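Local coordinates for MOG1 protein (PDB 1JHS) that binds the small GTPase Gsp1, the yeast Ran, and takes part in nuclear protein import and poly(A)+ mRNA export, at residues V17-I22 and N39-E44; T105-E110 and H166-L171; P31-V36 and I58-E63; A12-V17 and H180-S185; L62-K67 and Q135-V140. The protein carries 1 engineered substitution. All coordinates share one frame; numbering follows the deposited sequence.

Interaction 1. Residues V17-I22 and N39-E44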
# COMPACT_ATOMS: atom_id res chain seq x y z
N VAL A 17 3.00 11.65 -0.00
CA VAL A 17 1.64 11.25 -0.37
C VAL A 17 1.12 12.24 -1.42
O VAL A 17 1.63 13.37 -1.55
CB VAL A 17 0.64 11.18 0.85
CG1 VAL A 17 1.20 10.27 1.95
CG2 VAL A 17 0.32 12.57 1.36
N PRO A 18 0.12 11.83 -2.22
CA PRO A 18 -0.40 12.75 -3.24
C PRO A 18 -1.16 13.94 -2.69
O PRO A 18 -1.70 13.89 -1.59
CB PRO A 18 -1.35 11.88 -4.07
CG PRO A 18 -0.89 10.46 -3.80
CD PRO A 18 -0.54 10.53 -2.31
N PRO A 19 -1.24 15.02 -3.48
CA PRO A 19 -1.99 16.18 -2.99
C PRO A 19 -3.48 15.78 -2.89
O PRO A 19 -3.95 14.90 -3.62
CB PRO A 19 -1.73 17.25 -4.05
CG PRO A 19 -1.32 16.47 -5.30
CD PRO A 19 -0.50 15.34 -4.72
N GLY A 20 -4.20 16.39 -1.96
CA GLY A 20 -5.61 16.06 -1.81
C GLY A 20 -5.87 14.89 -0.89
O GLY A 20 -7.03 14.52 -0.67
N PHE A 21 -4.80 14.28 -0.36
CA PHE A 21 -4.95 13.15 0.56
C PHE A 21 -4.83 13.70 1.97
O PHE A 21 -3.89 14.44 2.28
CB PHE A 21 -3.85 12.10 0.33
CG PHE A 21 -4.17 11.12 -0.76
CD1 PHE A 21 -4.32 11.55 -2.08
CD2 PHE A 21 -4.31 9.75 -0.48
CE1 PHE A 21 -4.61 10.63 -3.10
CE2 PHE A 21 -4.60 8.84 -1.49
CZ PHE A 21 -4.75 9.29 -2.81
N ILE A 22 -5.79 13.37 2.82
CA ILE A 22 -5.79 13.87 4.18
C ILE A 22 -5.33 12.81 5.18
O ILE A 22 -5.53 11.61 4.98
CB ILE A 22 -7.21 14.34 4.59
CG1 ILE A 22 -7.23 14.77 6.05
CG2 ILE A 22 -8.20 13.22 4.39
CD1 ILE A 22 -8.57 15.34 6.48
N ASN A 39 -7.93 9.59 0.21
CA ASN A 39 -8.09 10.52 -0.90
C ASN A 39 -9.34 11.36 -0.60
O ASN A 39 -10.45 10.81 -0.55
CB ASN A 39 -8.30 9.74 -2.21
CG ASN A 39 -8.30 10.64 -3.44
OD1 ASN A 39 -8.73 11.80 -3.37
ND2 ASN A 39 -7.84 10.11 -4.56
N SER A 40 -9.17 12.67 -0.39
CA SER A 40 -10.31 13.55 -0.12
C SER A 40 -10.57 14.53 -1.27
O SER A 40 -11.23 15.55 -1.08
CB SER A 40 -10.08 14.34 1.17
OG SER A 40 -8.96 15.19 1.00
N ARG A 41 -10.07 14.21 -2.47
CA ARG A 41 -10.28 15.07 -3.64
C ARG A 41 -11.74 15.11 -4.07
O ARG A 41 -12.47 14.12 -3.94
CB ARG A 41 -9.46 14.55 -4.82
CG ARG A 41 -7.96 14.49 -4.59
CD ARG A 41 -7.24 13.88 -5.80
NE ARG A 41 -5.79 13.90 -5.63
CZ ARG A 41 -4.91 13.42 -6.50
NH1 ARG A 41 -5.33 12.86 -7.63
NH2 ARG A 41 -3.61 13.52 -6.26
N ARG A 42 -12.16 16.24 -4.61
CA ARG A 42 -13.52 16.38 -5.12
C ARG A 42 -13.52 15.79 -6.54
O ARG A 42 -12.48 15.76 -7.21
CB ARG A 42 -13.94 17.85 -5.15
CG ARG A 42 -14.05 18.47 -3.76
CD ARG A 42 -14.65 19.90 -3.80
NE ARG A 42 -13.83 20.82 -4.56
CZ ARG A 42 -12.66 21.30 -4.15
NH1 ARG A 42 -12.17 20.95 -2.97
NH2 ARG A 42 -11.97 22.12 -4.94
N ASP A 43 -14.67 15.32 -7.01
CA ASP A 43 -14.71 14.73 -8.34
C ASP A 43 -14.26 15.70 -9.44
O ASP A 43 -13.64 15.28 -10.41
CB ASP A 43 -16.13 14.23 -8.67
CG ASP A 43 -16.63 13.17 -7.70
OD1 ASP A 43 -15.80 12.47 -7.09
OD2 ASP A 43 -17.87 13.04 -7.56
N GLU A 44 -14.55 16.99 -9.26
CA GLU A 44 -14.20 18.01 -10.25
C GLU A 44 -12.70 18.23 -10.40
O GLU A 44 -12.20 18.33 -11.53
CB GLU A 44 -14.81 19.37 -9.89
CG GLU A 44 -16.19 19.34 -9.28
CD GLU A 44 -16.16 18.96 -7.82
OE1 GLU A 44 -16.25 17.75 -7.53
OE2 GLU A 44 -16.04 19.87 -6.97

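Interaction 2. Residues T105-E110 and H166-L171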
# COMPACT_ATOMS: atom_id res chain seq x y z
N THR A 105 8.30 -4.28 -3.46
CA THR A 105 7.00 -3.71 -3.81
C THR A 105 6.23 -4.59 -4.81
O THR A 105 6.82 -5.33 -5.59
CB THR A 105 7.16 -2.30 -4.46
OG1 THR A 105 7.95 -2.41 -5.66
CG2 THR A 105 7.86 -1.35 -3.52
N GLY A 106 4.90 -4.47 -4.79
CA GLY A 106 4.08 -5.22 -5.74
C GLY A 106 2.63 -4.76 -5.68
O GLY A 106 2.25 -4.01 -4.78
N LEU A 107 1.85 -5.16 -6.69
CA LEU A 107 0.41 -4.89 -6.74
C LEU A 107 -0.19 -6.30 -6.58
O LEU A 107 0.27 -7.25 -7.21
CB LEU A 107 -0.01 -4.34 -8.10
CG LEU A 107 0.37 -2.92 -8.47
CD1 LEU A 107 -0.20 -2.67 -9.86
CD2 LEU A 107 -0.22 -1.93 -7.47
N VAL A 108 -1.21 -6.41 -5.76
CA VAL A 108 -1.80 -7.71 -5.44
C VAL A 108 -3.31 -7.71 -5.67
O VAL A 108 -3.96 -6.69 -5.48
CB VAL A 108 -1.50 -8.03 -3.96
CG1 VAL A 108 -2.33 -9.22 -3.47
CG2 VAL A 108 0.02 -8.32 -3.82
N MET A 109 -3.85 -8.85 -6.08
CA MET A 109 -5.28 -8.95 -6.33
C MET A 109 -5.76 -10.35 -5.98
O MET A 109 -5.10 -11.35 -6.31
CB MET A 109 -5.57 -8.68 -7.80
CG MET A 109 -7.06 -8.55 -8.16
SD MET A 109 -7.22 -8.26 -9.96
CE MET A 109 -6.40 -9.67 -10.52
N GLU A 110 -6.89 -10.40 -5.30
CA GLU A 110 -7.50 -11.68 -4.93
C GLU A 110 -7.91 -12.40 -6.21
O GLU A 110 -8.37 -11.75 -7.16
CB GLU A 110 -8.77 -11.42 -4.11
CG GLU A 110 -9.80 -12.58 -4.14
CD GLU A 110 -11.03 -12.27 -3.30
OE1 GLU A 110 -10.85 -12.09 -2.08
OE2 GLU A 110 -12.15 -12.21 -3.86
N HIS A 166 -1.32 1.37 -12.51
CA HIS A 166 0.05 1.74 -12.85
C HIS A 166 0.43 3.01 -12.06
O HIS A 166 1.58 3.15 -11.57
CB HIS A 166 0.15 1.99 -14.36
CG HIS A 166 1.53 2.31 -14.83
ND1 HIS A 166 2.15 3.51 -14.57
CD2 HIS A 166 2.45 1.55 -15.48
CE1 HIS A 166 3.39 3.48 -15.04
NE2 HIS A 166 3.60 2.30 -15.59
N ALA A 167 -0.53 3.91 -11.91
CA ALA A 167 -0.28 5.16 -11.20
C ALA A 167 -0.06 4.85 -9.71
O ALA A 167 0.87 5.37 -9.09
CB ALA A 167 -1.45 6.10 -11.38
N VAL A 168 -0.92 3.99 -9.15
CA VAL A 168 -0.78 3.62 -7.75
C VAL A 168 0.58 2.94 -7.49
O VAL A 168 1.23 3.19 -6.48
CB VAL A 168 -1.93 2.69 -7.32
CG1 VAL A 168 -1.63 2.03 -5.95
CG2 VAL A 168 -3.22 3.52 -7.26
N TYR A 169 1.01 2.11 -8.43
CA TYR A 169 2.29 1.44 -8.24
C TYR A 169 3.43 2.44 -8.28
O TYR A 169 4.42 2.28 -7.56
CB TYR A 169 2.50 0.36 -9.31
CG TYR A 169 3.64 -0.56 -8.96
CD1 TYR A 169 3.60 -1.37 -7.83
CD2 TYR A 169 4.76 -0.65 -9.80
CE1 TYR A 169 4.64 -2.27 -7.54
CE2 TYR A 169 5.80 -1.54 -9.51
CZ TYR A 169 5.73 -2.35 -8.39
OH TYR A 169 6.74 -3.24 -8.14
N GLN A 170 3.30 3.48 -9.10
CA GLN A 170 4.36 4.48 -9.14
C GLN A 170 4.39 5.20 -7.78
O GLN A 170 5.46 5.43 -7.21
CB GLN A 170 4.13 5.49 -10.25
CG GLN A 170 5.27 6.49 -10.34
CD GLN A 170 5.10 7.46 -11.50
OE1 GLN A 170 4.39 7.16 -12.48
NE2 GLN A 170 5.75 8.62 -11.41
N LEU A 171 3.22 5.54 -7.26
CA LEU A 171 3.14 6.20 -5.95
C LEU A 171 3.79 5.32 -4.89
O LEU A 171 4.60 5.79 -4.09
CB LEU A 171 1.68 6.47 -5.57
CG LEU A 171 1.39 6.83 -4.11
CD1 LEU A 171 2.11 8.13 -3.72
CD2 LEU A 171 -0.13 7.00 -3.93

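Interaction 3. Residues P31-V36 and I58-E63. Engineered in segment 31-36: Ala35 (natural residue Glu).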
# COMPACT_ATOMS: atom_id res chain seq x y z
N PRO A 31 -4.89 3.36 14.83
CA PRO A 31 -4.02 2.49 15.62
C PRO A 31 -2.65 3.11 15.83
O PRO A 31 -2.12 3.79 14.94
CB PRO A 31 -3.96 1.22 14.79
CG PRO A 31 -5.30 1.18 14.16
CD PRO A 31 -5.50 2.62 13.72
N ASP A 32 -2.08 2.88 17.00
CA ASP A 32 -0.78 3.42 17.38
C ASP A 32 0.37 3.12 16.40
O ASP A 32 1.26 3.95 16.21
CB ASP A 32 -0.42 2.90 18.77
CG ASP A 32 -1.47 3.24 19.81
OD1 ASP A 32 -1.88 4.43 19.87
OD2 ASP A 32 -1.90 2.34 20.56
N THR A 33 0.35 1.94 15.79
CA THR A 33 1.42 1.57 14.86
C THR A 33 1.18 2.08 13.43
O THR A 33 2.01 1.86 12.54
CB THR A 33 1.57 0.04 14.79
OG1 THR A 33 0.31 -0.54 14.41
CG2 THR A 33 2.00 -0.53 16.16
N GLN A 34 0.06 2.77 13.22
CA GLN A 34 -0.30 3.22 11.86
C GLN A 34 -0.37 4.69 11.52
O GLN A 34 -0.60 5.55 12.39
CB GLN A 34 -1.67 2.65 11.47
CG GLN A 34 -1.76 1.14 11.40
CD GLN A 34 -3.14 0.66 10.96
OE1 GLN A 34 -4.10 1.43 10.88
NE2 GLN A 34 -3.25 -0.64 10.69
N ALA A 35 -0.16 4.96 10.23
CA ALA A 35 -0.34 6.29 9.67
C ALA A 35 -1.39 5.99 8.56
O ALA A 35 -1.25 5.02 7.82
CB ALA A 35 0.98 6.81 9.07
N VAL A 36 -2.46 6.77 8.50
CA VAL A 36 -3.55 6.53 7.53
C VAL A 36 -3.89 7.79 6.75
O VAL A 36 -4.17 8.83 7.35
CB VAL A 36 -4.85 6.08 8.28
CG1 VAL A 36 -5.98 5.82 7.28
CG2 VAL A 36 -4.54 4.81 9.13
N ILE A 58 -2.15 3.13 4.01
CA ILE A 58 -1.87 2.80 5.41
C ILE A 58 -0.40 2.43 5.53
O ILE A 58 0.12 1.66 4.74
CB ILE A 58 -2.67 1.57 5.91
CG1 ILE A 58 -4.18 1.87 5.93
CG2 ILE A 58 -2.19 1.22 7.36
CD1 ILE A 58 -4.99 0.70 6.42
N VAL A 59 0.28 2.99 6.52
CA VAL A 59 1.67 2.66 6.78
C VAL A 59 1.56 1.97 8.12
O VAL A 59 0.90 2.50 9.03
CB VAL A 59 2.55 3.93 6.92
CG1 VAL A 59 3.97 3.54 7.27
CG2 VAL A 59 2.54 4.72 5.62
N ASP A 60 2.17 0.81 8.26
CA ASP A 60 2.05 0.08 9.52
C ASP A 60 3.41 -0.42 9.99
O ASP A 60 4.14 -1.05 9.23
CB ASP A 60 1.12 -1.10 9.32
CG ASP A 60 0.40 -1.50 10.60
OD1 ASP A 60 0.83 -1.07 11.70
OD2 ASP A 60 -0.60 -2.25 10.50
N LEU A 61 3.73 -0.14 11.25
CA LEU A 61 5.02 -0.57 11.82
C LEU A 61 4.76 -1.90 12.50
O LEU A 61 4.10 -1.95 13.55
CB LEU A 61 5.50 0.46 12.84
CG LEU A 61 5.65 1.89 12.29
CD1 LEU A 61 6.15 2.81 13.41
CD2 LEU A 61 6.64 1.91 11.12
N LEU A 62 5.26 -2.97 11.90
CA LEU A 62 5.03 -4.31 12.42
C LEU A 62 6.31 -4.99 12.91
O LEU A 62 7.41 -4.58 12.58
CB LEU A 62 4.38 -5.16 11.32
CG LEU A 62 3.05 -4.62 10.73
CD1 LEU A 62 2.56 -5.54 9.61
CD2 LEU A 62 2.01 -4.55 11.84
N GLU A 63 6.16 -6.04 13.70
CA GLU A 63 7.34 -6.76 14.16
C GLU A 63 7.92 -7.51 12.96
O GLU A 63 7.18 -7.90 12.06
CB GLU A 63 6.96 -7.79 15.20
CG GLU A 63 6.28 -7.25 16.41
CD GLU A 63 5.86 -8.40 17.31
OE1 GLU A 63 6.58 -9.44 17.26
OE2 GLU A 63 4.83 -8.28 18.03

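Interaction 4. Residues A12-V17 and H180-S185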
# COMPACT_ATOMS: atom_id res chain seq x y z
N ALA A 12 8.90 11.38 13.31
CA ALA A 12 10.00 10.43 13.37
C ALA A 12 10.29 9.82 11.99
O ALA A 12 11.39 9.31 11.75
CB ALA A 12 9.65 9.32 14.35
N ILE A 13 9.31 9.86 11.10
CA ILE A 13 9.49 9.28 9.77
C ILE A 13 8.91 10.22 8.72
O ILE A 13 7.96 10.94 9.02
CB ILE A 13 8.74 7.92 9.68
CG1 ILE A 13 9.50 6.85 10.46
CG2 ILE A 13 8.56 7.48 8.23
CD1 ILE A 13 8.71 5.59 10.64
N THR A 14 9.48 10.24 7.52
CA THR A 14 8.91 11.04 6.45
C THR A 14 8.80 10.17 5.20
O THR A 14 9.53 9.18 5.03
CB THR A 14 9.77 12.32 6.09
OG1 THR A 14 11.07 11.93 5.64
CG2 THR A 14 9.90 13.23 7.32
N THR A 15 7.84 10.50 4.35
CA THR A 15 7.66 9.82 3.07
C THR A 15 6.83 10.82 2.28
O THR A 15 6.80 12.01 2.65
CB THR A 15 6.95 8.44 3.22
OG1 THR A 15 6.87 7.81 1.92
CG2 THR A 15 5.56 8.58 3.81
N VAL A 16 6.17 10.39 1.22
CA VAL A 16 5.35 11.34 0.46
C VAL A 16 3.98 10.77 0.21
O VAL A 16 3.81 9.55 0.26
CB VAL A 16 5.99 11.66 -0.92
CG1 VAL A 16 7.37 12.27 -0.73
CG2 VAL A 16 6.10 10.36 -1.76
N VAL A 17 3.00 11.65 -0.00
CA VAL A 17 1.64 11.25 -0.37
C VAL A 17 1.12 12.24 -1.42
O VAL A 17 1.63 13.37 -1.55
CB VAL A 17 0.64 11.18 0.85
CG1 VAL A 17 1.20 10.27 1.95
CG2 VAL A 17 0.32 12.57 1.36
N HIS A 180 12.05 7.73 4.99
CA HIS A 180 13.23 8.04 5.80
C HIS A 180 12.95 8.07 7.30
O HIS A 180 11.97 8.68 7.76
CB HIS A 180 13.82 9.40 5.38
CG HIS A 180 14.46 9.40 4.03
ND1 HIS A 180 15.47 8.54 3.68
CD2 HIS A 180 14.23 10.17 2.93
CE1 HIS A 180 15.85 8.77 2.44
NE2 HIS A 180 15.10 9.76 1.96
N VAL A 181 13.82 7.41 8.06
CA VAL A 181 13.67 7.43 9.51
C VAL A 181 14.45 8.66 9.97
O VAL A 181 15.66 8.75 9.75
CB VAL A 181 14.24 6.15 10.19
CG1 VAL A 181 14.01 6.24 11.70
CG2 VAL A 181 13.54 4.90 9.63
N VAL A 182 13.74 9.61 10.56
CA VAL A 182 14.33 10.85 11.03
C VAL A 182 14.78 10.74 12.48
O VAL A 182 15.86 11.20 12.84
CB VAL A 182 13.30 12.01 10.93
CG1 VAL A 182 13.83 13.27 11.61
CG2 VAL A 182 12.99 12.29 9.47
N ASP A 183 13.95 10.11 13.30
CA ASP A 183 14.21 9.95 14.73
C ASP A 183 14.11 8.48 15.14
O ASP A 183 13.01 7.93 15.28
CB ASP A 183 13.21 10.82 15.52
CG ASP A 183 13.30 10.62 17.03
OD1 ASP A 183 14.28 10.00 17.51
OD2 ASP A 183 12.39 11.10 17.74
N THR A 184 15.25 7.85 15.36
CA THR A 184 15.28 6.44 15.75
C THR A 184 14.67 6.13 17.12
O THR A 184 14.38 4.97 17.42
CB THR A 184 16.71 5.91 15.73
OG1 THR A 184 17.51 6.68 16.62
CG2 THR A 184 17.28 6.00 14.33
N SER A 185 14.47 7.16 17.95
CA SER A 185 13.89 6.93 19.27
C SER A 185 12.49 6.37 19.16
O SER A 185 11.94 5.87 20.14
CB SER A 185 13.89 8.22 20.11
OG SER A 185 13.12 9.24 19.50

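Interaction 5. Residues L62-K67 and Q135-V140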
# COMPACT_ATOMS: atom_id res chain seq x y z
N LEU A 62 5.26 -2.97 11.90
CA LEU A 62 5.03 -4.31 12.42
C LEU A 62 6.31 -4.99 12.91
O LEU A 62 7.41 -4.58 12.58
CB LEU A 62 4.38 -5.16 11.32
CG LEU A 62 3.05 -4.62 10.73
CD1 LEU A 62 2.56 -5.54 9.61
CD2 LEU A 62 2.01 -4.55 11.84
N GLU A 63 6.16 -6.04 13.70
CA GLU A 63 7.34 -6.76 14.16
C GLU A 63 7.92 -7.51 12.96
O GLU A 63 7.18 -7.90 12.06
CB GLU A 63 6.96 -7.79 15.20
CG GLU A 63 6.28 -7.25 16.41
CD GLU A 63 5.86 -8.40 17.31
OE1 GLU A 63 6.58 -9.44 17.26
OE2 GLU A 63 4.83 -8.28 18.03
N THR A 64 9.23 -7.70 12.95
CA THR A 64 9.86 -8.42 11.85
C THR A 64 9.36 -9.87 11.80
O THR A 64 9.27 -10.53 12.83
CB THR A 64 11.40 -8.49 12.02
OG1 THR A 64 11.95 -7.17 12.08
CG2 THR A 64 12.03 -9.23 10.83
N VAL A 65 9.02 -10.37 10.62
CA VAL A 65 8.60 -11.75 10.54
C VAL A 65 9.86 -12.62 10.35
O VAL A 65 10.82 -12.23 9.68
CB VAL A 65 7.59 -11.99 9.39
CG1 VAL A 65 8.20 -11.68 8.04
CG2 VAL A 65 7.10 -13.42 9.45
N ASP A 66 9.85 -13.79 10.98
CA ASP A 66 10.98 -14.71 10.93
C ASP A 66 11.19 -15.41 9.59
O ASP A 66 11.18 -16.64 9.52
CB ASP A 66 10.85 -15.75 12.04
CG ASP A 66 12.09 -16.64 12.16
OD1 ASP A 66 13.22 -16.10 12.06
OD2 ASP A 66 11.93 -17.86 12.36
N LYS A 67 11.36 -14.62 8.53
CA LYS A 67 11.62 -15.15 7.19
C LYS A 67 12.78 -14.31 6.67
O LYS A 67 12.66 -13.08 6.59
CB LYS A 67 10.42 -14.93 6.26
CG LYS A 67 9.10 -15.54 6.71
CD LYS A 67 8.94 -16.98 6.24
CE LYS A 67 7.53 -17.49 6.59
NZ LYS A 67 7.21 -18.75 5.87
N GLN A 135 17.53 -3.43 11.81
CA GLN A 135 18.22 -2.81 12.95
C GLN A 135 17.27 -2.55 14.13
O GLN A 135 17.71 -2.44 15.28
CB GLN A 135 18.82 -1.48 12.48
CG GLN A 135 19.58 -0.73 13.52
CD GLN A 135 20.28 0.53 13.00
OE1 GLN A 135 21.16 1.08 13.67
NE2 GLN A 135 19.86 1.01 11.82
N PHE A 136 15.98 -2.42 13.84
CA PHE A 136 14.97 -2.14 14.87
C PHE A 136 13.90 -3.21 14.96
O PHE A 136 12.83 -2.98 15.54
CB PHE A 136 14.31 -0.79 14.60
CG PHE A 136 15.28 0.34 14.45
CD1 PHE A 136 15.42 0.99 13.24
CD2 PHE A 136 16.10 0.72 15.51
CE1 PHE A 136 16.36 2.01 13.07
CE2 PHE A 136 17.05 1.74 15.35
CZ PHE A 136 17.18 2.38 14.13
N ASP A 137 14.18 -4.37 14.38
CA ASP A 137 13.26 -5.51 14.39
C ASP A 137 11.86 -5.05 13.98
O ASP A 137 10.86 -5.41 14.60
CB ASP A 137 13.18 -6.08 15.79
CG ASP A 137 13.28 -7.56 15.79
OD1 ASP A 137 14.41 -8.09 15.51
OD2 ASP A 137 12.23 -8.19 16.03
N THR A 138 11.82 -4.21 12.95
CA THR A 138 10.54 -3.71 12.47
C THR A 138 10.41 -3.93 10.98
O THR A 138 11.33 -3.64 10.23
CB THR A 138 10.41 -2.21 12.78
OG1 THR A 138 10.44 -2.01 14.20
CG2 THR A 138 9.12 -1.65 12.20
N ASP A 139 9.26 -4.46 10.55
CA ASP A 139 8.95 -4.64 9.13
C ASP A 139 7.89 -3.56 8.85
O ASP A 139 6.79 -3.61 9.43
CB ASP A 139 8.34 -6.03 8.85
CG ASP A 139 9.38 -7.06 8.42
OD1 ASP A 139 10.54 -6.64 8.14
OD2 ASP A 139 9.04 -8.27 8.35
N VAL A 140 8.24 -2.56 8.05
CA VAL A 140 7.28 -1.50 7.70
C VAL A 140 6.45 -1.99 6.50
O VAL A 140 7.02 -2.33 5.47
CB VAL A 140 7.98 -0.22 7.27
CG1 VAL A 140 6.92 0.87 6.94
CG2 VAL A 140 8.93 0.24 8.39
O HOH W 1 12.81 -6.31 9.76

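Interaction 1. Residues V17-I22 and N39-E44
Phe21 and Asn39 face each other as an antiparallel non-hydrogen-bonded pair, their CA atoms 4.3 Å apart, and beyond them one backbone bond and the side chains of Ser40 and Arg41 hold the carbonyls of Pro19 and Gly20. A type II turn from Pro18 to Phe21 presents these two oxygens to the chain leaving Asn39. Gly20 O takes two bonds from Ser40: the backbone N at 2.8 Å and OG at 2.6 Å, the hydroxyl arriving from above the carbonyl plane. Ser40 OG stands between its own backbone N and carbonyl carbon (chi1 64°), which lets both donors of one residue converge on one acceptor. Arg41 reaches the preceding carbonyl. Its chain, extended from CG to NE, brings the guanidinium side-on, so that NE at 2.9 Å and NH2 at 3.0 Å both bond Pro19 O, which lies in the guanidinium plane. Phe21 CE1 sits over one face of that group. The Phe21 ring is itself sandwiched, with Asn39 CB 3.9 Å from its centroid in a CH-pi contact and Pro18 CD over the opposite face. Asn39 OD1 turns back to accept Arg41 N at 2.9 Å, which makes an Asx turn, while ND2 is spent on Glu55 and Ala52 O. Asp49 forms a salt bridge with Arg41 NH2, and Phe47 adds a cation-pi contact. Ile22 continues the pairing with Val38 at the edge of the seven-stranded sheet; Phe21 and Pro18 pack on Ile57 of strand 56-63, and Pro18 also meets Leu171 of helix 163-178.

Interaction 2. Residues T105-E110 and H166-L171
Tyr169 of helix 163-178 reaches across to Thr105, Gly106 and Leu107 of strand 103-113, an instance of helix-on-sheet packing in the buried interior. The short segments pass with their axes 9.0 Å apart, and their N-to-C directions differ by 144°. Tyr169 CG is swung anti to the backbone N (chi1 -167°), which sends the ring from the helix toward the strand. There CD1 meets CG of Leu107 at 3.6 Å, and further out CE1 comes 3.5 Å from CA of Gly106, which lies at the ring edge close to its plane. The ring edge thus meets the strand backbone itself, at Gly106 CA and N. Leu107 also reaches along the helix, its CD2 4.5 Å from CG1 of Val168, a looser apolar touch.

In the three-layer alpha/beta/alpha fold of the Mog1 family the central antiparallel sheet has helices on both faces, and strand 103-113 feels both: Leu107 points its tip to helix 163-178, whereas the next residue, Val108, packs on Trp74, Val78 and Thr82 of helix 70-83. The polar end of the tyrosine is buried but supplied with partners. Thr105 OG1 donates to Tyr169 OH at 2.9 Å, the two side chains crossing at about a right angle. Asp96 OD1 on strand 87-99 bonds the same phenol oxygen, and Gln173 NE2, one helical turn on, bonds Thr105 OG1.

Interaction 3. Residues P31-V36 and I58-E63
Gln34 lies beside Asp60 and Ile58 on one face of an antiparallel strand pair, and its side chain can be followed atom by atom. CB passes Val59 O at 3.5 Å. CG, anti to the carbonyl carbon of its own residue (chi1 -63°), comes 3.4 Å from Asp60 OD1. The chain then runs extended, and CD rests 3.8 Å from Ile58 CG2. At the tip, NE2 donates to Asp60 OD2 at 3.1 Å, nearly straight and close to the amide plane, but it meets the carboxylate from above because the two flat groups stand almost perpendicular. The other oxygen, OD1, receives Thr33 OG1 at 2.8 Å on its syn lone pair, so each carboxylate oxygen has its own donor. Beneath, Ala35 and Val59 exchange both backbone bonds of a hydrogen-bonded pair, and Leu61 N bonds Thr33 O, inside the type I turn from Pro31 to Gln34. Ala35, an engineered residue, touches Val59 CB with its own CB at 3.9 Å on the reverse face. That reverse face lies against Leu8 of strand 4-8, while strand 56-63 is flanked on its far side by strand 138-147.

Interaction 4. Residues A12-V17 and H180-S185
Ala12 O receives two backbone donors from the loop just after strand 180-181, Val182 N at 2.7 Å and Asp183 N at 3.1 Å, beside a classic beta bulge in which Ala12 and Ile13 both face Leu8. This is the join between the first hairpin and the end of the chain in the small three-stranded antiparallel sheet, where strand 13-17 runs between 4-8 and 180-181. The two amides come to Ala12 O from the same face of its carbonyl plane, so a single acceptor serves consecutive NH groups just where segment 180-185 bends out of the strand. Two residues further along, the pairing is regular: Thr14 N gives to His180 O, and His180 N returns a bond to Thr14 O, each at 2.9 Å. His180 O thus has a backbone donor, and it also lies 3.2 Å from CA of Ile13 in a CA-H...O contact within the neighbouring Ile13-Val181 non-hydrogen-bonded pair. Thr15 OG1 is satisfied outside the pair by Met175 O near the end of helix 163-178. Asp183 closes its own loop in an Asx turn, OD1 accepting Ser185 N at 2.9 Å from above the carboxylate plane. Apolar atoms fill in around these bonds. Ala12 packs against the Asp183 CB methylene and on Leu186, while Ile13 reaches Phe179 and Leu186. On the face shared by Thr14 and His180, Thr14 OG1 lies against CB of His180; with OG1 at chi1 61°, Thr14 CG2 lies anti to the carbonyl carbon and meets Val182 CG2 at 3.9 Å.

Interaction 5. Residues L62-K67 and Q135-V140
The carboxylate of Asp139 is the flat group that Thr64 and Val65 close over: Val65 N comes to OD2 from above its plane, 52° out of it, at 3.1 Å, and Thr64 CA packs 3.7 Å from CG. Val65 CG1 presses on the same OD2. Asp139 CG lies beside its own backbone N (chi1 -95°, away from a staggered value), which puts the carboxylate next to the loop that leaves strand 56-63. Further along, the ring of Phe136 points off to stack with Phe187, one of its faces carrying Gln135 CG toward the rim. The end of strand 56-63 pairs with the start of strand 138-147. Leu62 N bonds Asp139 O at 3.0 Å and Asp139 N bonds Leu62 O at 2.7 Å, and Glu63 lies opposite Thr138 as a non-hydrogen-bonded pair with diverging side chains. Asp137 and Thr138 form a G1 beta bulge facing Leu133, and Thr64 N makes a longer bond of 3.3 Å to Asp137 O. Thr138 OG1 donates to Phe136 O at 2.9 Å. A water bridges the segments: it bonds Thr64 OG1 and donates to Asp139 OD1 at 2.8 Å, and weakly to Thr138 O. Arg132 forms a salt bridge with OD1, and His77 NE2 of helix 70-83 bonds OD2. A buried acid with a backbone amide, a water, an arginine and a histidine as partners is probably held as the anion, and through it the loop after strand 56-63 and strands 124-133 and 138-147 are joined to helix 70-83.

Overall arrangement
From the N terminus, strand 13-17 opens interaction 4, which closes only at the end of the chain and so encloses all the others, holding the small sheet together. Interaction 1 begins at their shared Val17 and crosses interaction 3, which starts at 31-36, before 39-44 closes the first; together they join strands 21-23, 34-39 and 56-63 at one edge of the large sheet. Interaction 3 ends on strand 56-63, where interaction 5 takes over at Leu62 and Glu63 and carries the sheet to strand 138-147. Interaction 2 opens within that loop, crosses interaction 5, and fastens the C-terminal helix to the sheet. Leu61 packs on Ile13 and Val140, and Pro18 on Leu171, linking separate contacts.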